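PDB 2J8W: cytochrome c' from Rubrivivax gelatinosus, which carries a covalently bound, high-spin heme without a sixth ligand and takes part in electron transfer, although its exact physiological role is not known. Local coordinates for residues 20-25 against 45-50. Residues are numbered along the deposited sequence; the frame is centred on the assembly and turned at random.
Sequences ANHFGR and IALVST. With HEC (heme c), chain C.
Leu47 lays one methyl over the imidazole of His22, part of the contact between helices 5-30 and 38-52 of the cytochrome c' four-helix bundle. Leu47 CD1 stands 3.7 Å from the centroid of the His22 ring, 24° off its normal, a CH-pi contact displaced toward the ND1-CE1 side; His22 CE1 is the nearest ring atom, 3.5 Å from Leu47 CD1. On the other face lies the amide oxygen of Asn21, and Arg25 NE and NH2 both donate to this OD1, at 3.0 and 2.9 Å, from opposite sides of the amide plane. The guanidinium is thereby held with one face over His22 CE1. Both ring nitrogens are engaged: ND1 pairs with Asn44 OD1, and NE2 with the hydroxyl of Tyr11 of the second subunit, fixing the rotation of the imidazole. The next residue, Val48, meets mainly the backbone of helix 5-30. Val48 CG2, set anti to the carbonyl carbon, lies 3.4 Å from Phe23 N and 3.9 Å from His22 CB. The Phe23 ring, its CG anti to the backbone N (chi1 -178°), swings away from this methyl into the bundle interior, where it touches Leu96 of helix 79-102 and Val112 and Thr115 of helix 105-126, and a heme vinyl-derived carbon, CBB, sits over one face. The axes of the two short helical segments run roughly antiparallel, at 146°, 8.7 Å apart at closest approach. Replacing His22 with an alanine is likely to take the aromatic face from Leu47 CD1 and leave Asn44 and Tyr11 of the second subunit without their hydrogen-bond partner. With no hydrogen bond crossing between the two segments, van der Waals packing and one CH-pi contact join them, while His22 NE2, through Tyr11 of the second subunit, links this packing to the dimer interface.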
# COMPACT_ATOMS: atom_id res chain seq x y z
N ALA A 20 -3.65 8.13 -1.46
CA ALA A 20 -4.68 9.15 -1.32
C ALA A 20 -5.27 9.15 0.08
O ALA A 20 -5.53 10.22 0.65
CB ALA A 20 -5.78 8.92 -2.37
N ASN A 21 -5.49 7.97 0.65
CA ASN A 21 -6.09 7.93 1.97
C ASN A 21 -5.16 8.55 3.03
O ASN A 21 -5.56 9.42 3.81
CB ASN A 21 -6.46 6.52 2.35
CG ASN A 21 -7.16 6.47 3.63
OD1 ASN A 21 -6.54 6.50 4.68
ND2 ASN A 21 -8.50 6.46 3.58
N HIS A 22 -3.91 8.15 3.05
CA HIS A 22 -3.00 8.66 4.07
C HIS A 22 -2.61 10.11 3.82
O HIS A 22 -2.51 10.88 4.78
CB HIS A 22 -1.80 7.71 4.20
CG HIS A 22 -2.19 6.44 4.86
ND1 HIS A 22 -2.37 6.35 6.23
CD2 HIS A 22 -2.62 5.26 4.35
CE1 HIS A 22 -2.84 5.14 6.52
NE2 HIS A 22 -2.99 4.46 5.40
N PHE A 23 -2.44 10.50 2.55
CA PHE A 23 -2.20 11.89 2.24
C PHE A 23 -3.39 12.75 2.67
O PHE A 23 -3.22 13.83 3.20
CB PHE A 23 -1.88 12.08 0.76
CG PHE A 23 -1.57 13.49 0.38
CD1 PHE A 23 -0.43 14.10 0.80
CD2 PHE A 23 -2.41 14.21 -0.45
CE1 PHE A 23 -0.14 15.39 0.49
CE2 PHE A 23 -2.12 15.51 -0.78
CZ PHE A 23 -1.00 16.09 -0.33
N GLY A 24 -4.60 12.23 2.45
CA GLY A 24 -5.78 12.96 2.84
C GLY A 24 -5.87 13.23 4.32
O GLY A 24 -6.38 14.26 4.74
N ARG A 25 -5.35 12.31 5.14
CA ARG A 25 -5.32 12.53 6.58
C ARG A 25 -4.43 13.71 6.94
O ARG A 25 -4.76 14.54 7.79
CB ARG A 25 -4.84 11.27 7.30
CG ARG A 25 -5.75 10.09 7.11
CD ARG A 25 -5.25 8.87 7.86
NE ARG A 25 -5.76 7.62 7.30
CZ ARG A 25 -5.79 6.46 7.94
NH1 ARG A 25 -5.26 6.38 9.14
NH2 ARG A 25 -6.28 5.39 7.36
N ILE A 45 2.64 10.80 6.97
CA ILE A 45 3.63 11.23 6.01
C ILE A 45 4.64 10.15 5.67
O ILE A 45 4.97 9.93 4.52
CB ILE A 45 4.33 12.53 6.48
CG1 ILE A 45 3.35 13.70 6.37
CG2 ILE A 45 5.56 12.79 5.67
CD1 ILE A 45 3.90 14.98 7.06
N ALA A 46 5.09 9.44 6.70
CA ALA A 46 6.05 8.36 6.48
C ALA A 46 5.44 7.29 5.58
O ALA A 46 6.12 6.74 4.70
CB ALA A 46 6.52 7.77 7.80
N LEU A 47 4.17 6.97 5.78
CA LEU A 47 3.49 6.01 4.94
C LEU A 47 3.34 6.53 3.51
O LEU A 47 3.59 5.80 2.57
CB LEU A 47 2.07 5.66 5.48
CG LEU A 47 1.93 4.66 6.62
CD1 LEU A 47 0.55 4.59 7.26
CD2 LEU A 47 2.29 3.27 6.10
N VAL A 48 2.95 7.79 3.35
CA VAL A 48 2.89 8.39 2.01
C VAL A 48 4.23 8.27 1.33
O VAL A 48 4.32 7.89 0.18
CB VAL A 48 2.39 9.85 2.08
CG1 VAL A 48 2.57 10.52 0.74
CG2 VAL A 48 0.93 9.90 2.52
N SER A 49 5.29 8.60 2.04
CA SER A 49 6.62 8.55 1.45
C SER A 49 6.98 7.14 0.99
O SER A 49 7.42 6.94 -0.14
CB SER A 49 7.64 9.07 2.45
OG SER A 49 8.92 9.09 1.83
N THR A 50 6.79 6.17 1.85
CA THR A 50 7.03 4.77 1.47
C THR A 50 6.19 4.36 0.25
O THR A 50 6.69 3.79 -0.73
CB THR A 50 6.76 3.88 2.67
OG1 THR A 50 7.70 4.23 3.69
CG2 THR A 50 6.83 2.37 2.35
FE HEC C . -2.70 9.39 -9.19
CHA HEC C . -4.81 6.92 -10.28
CHB HEC C . -4.38 9.54 -6.27
CHC HEC C . -0.16 11.25 -7.80
CHD HEC C . -0.91 9.15 -12.09
NA HEC C . -4.27 8.40 -8.43
C1A HEC C . -5.07 7.44 -9.04
C2A HEC C . -6.17 7.09 -8.18
C3A HEC C . -6.05 7.82 -7.06
C4A HEC C . -4.85 8.63 -7.20
CMA HEC C . -6.92 7.80 -5.80
CAA HEC C . -7.26 6.08 -8.51
CBA HEC C . -6.87 4.67 -8.12
CGA HEC C . -8.10 3.74 -8.35
O1A HEC C . -9.26 4.21 -8.58
O2A HEC C . -8.01 2.48 -8.34
NB HEC C . -2.29 10.21 -7.34
C1B HEC C . -3.21 10.26 -6.35
C2B HEC C . -2.72 11.14 -5.32
C3B HEC C . -1.54 11.61 -5.73
C4B HEC C . -1.24 11.02 -7.02
CMB HEC C . -3.45 11.52 -4.02
CAB HEC C . -0.59 12.55 -5.01
CBB HEC C . -0.34 12.38 -3.62
NC HEC C . -0.92 10.01 -9.79
C1C HEC C . -0.02 10.82 -9.10
C2C HEC C . 1.09 11.21 -9.94
C3C HEC C . 0.89 10.61 -11.14
C4C HEC C . -0.37 9.89 -11.08
CMC HEC C . 2.26 12.09 -9.49
CAC HEC C . 1.79 10.68 -12.42
CBC HEC C . 3.14 10.99 -12.31
ND HEC C . -2.83 8.23 -10.88
C1D HEC C . -2.00 8.36 -12.00
C2D HEC C . -2.49 7.49 -13.05
C3D HEC C . -3.65 6.81 -12.50
C4D HEC C . -3.82 7.30 -11.14
CMD HEC C . -1.90 7.33 -14.44
CAD HEC C . -4.48 5.75 -13.16
CBD HEC C . -3.92 4.37 -12.77
CGD HEC C . -4.70 3.28 -13.50
O1D HEC C . -4.05 2.37 -14.05
O2D HEC C . -5.99 3.29 -13.48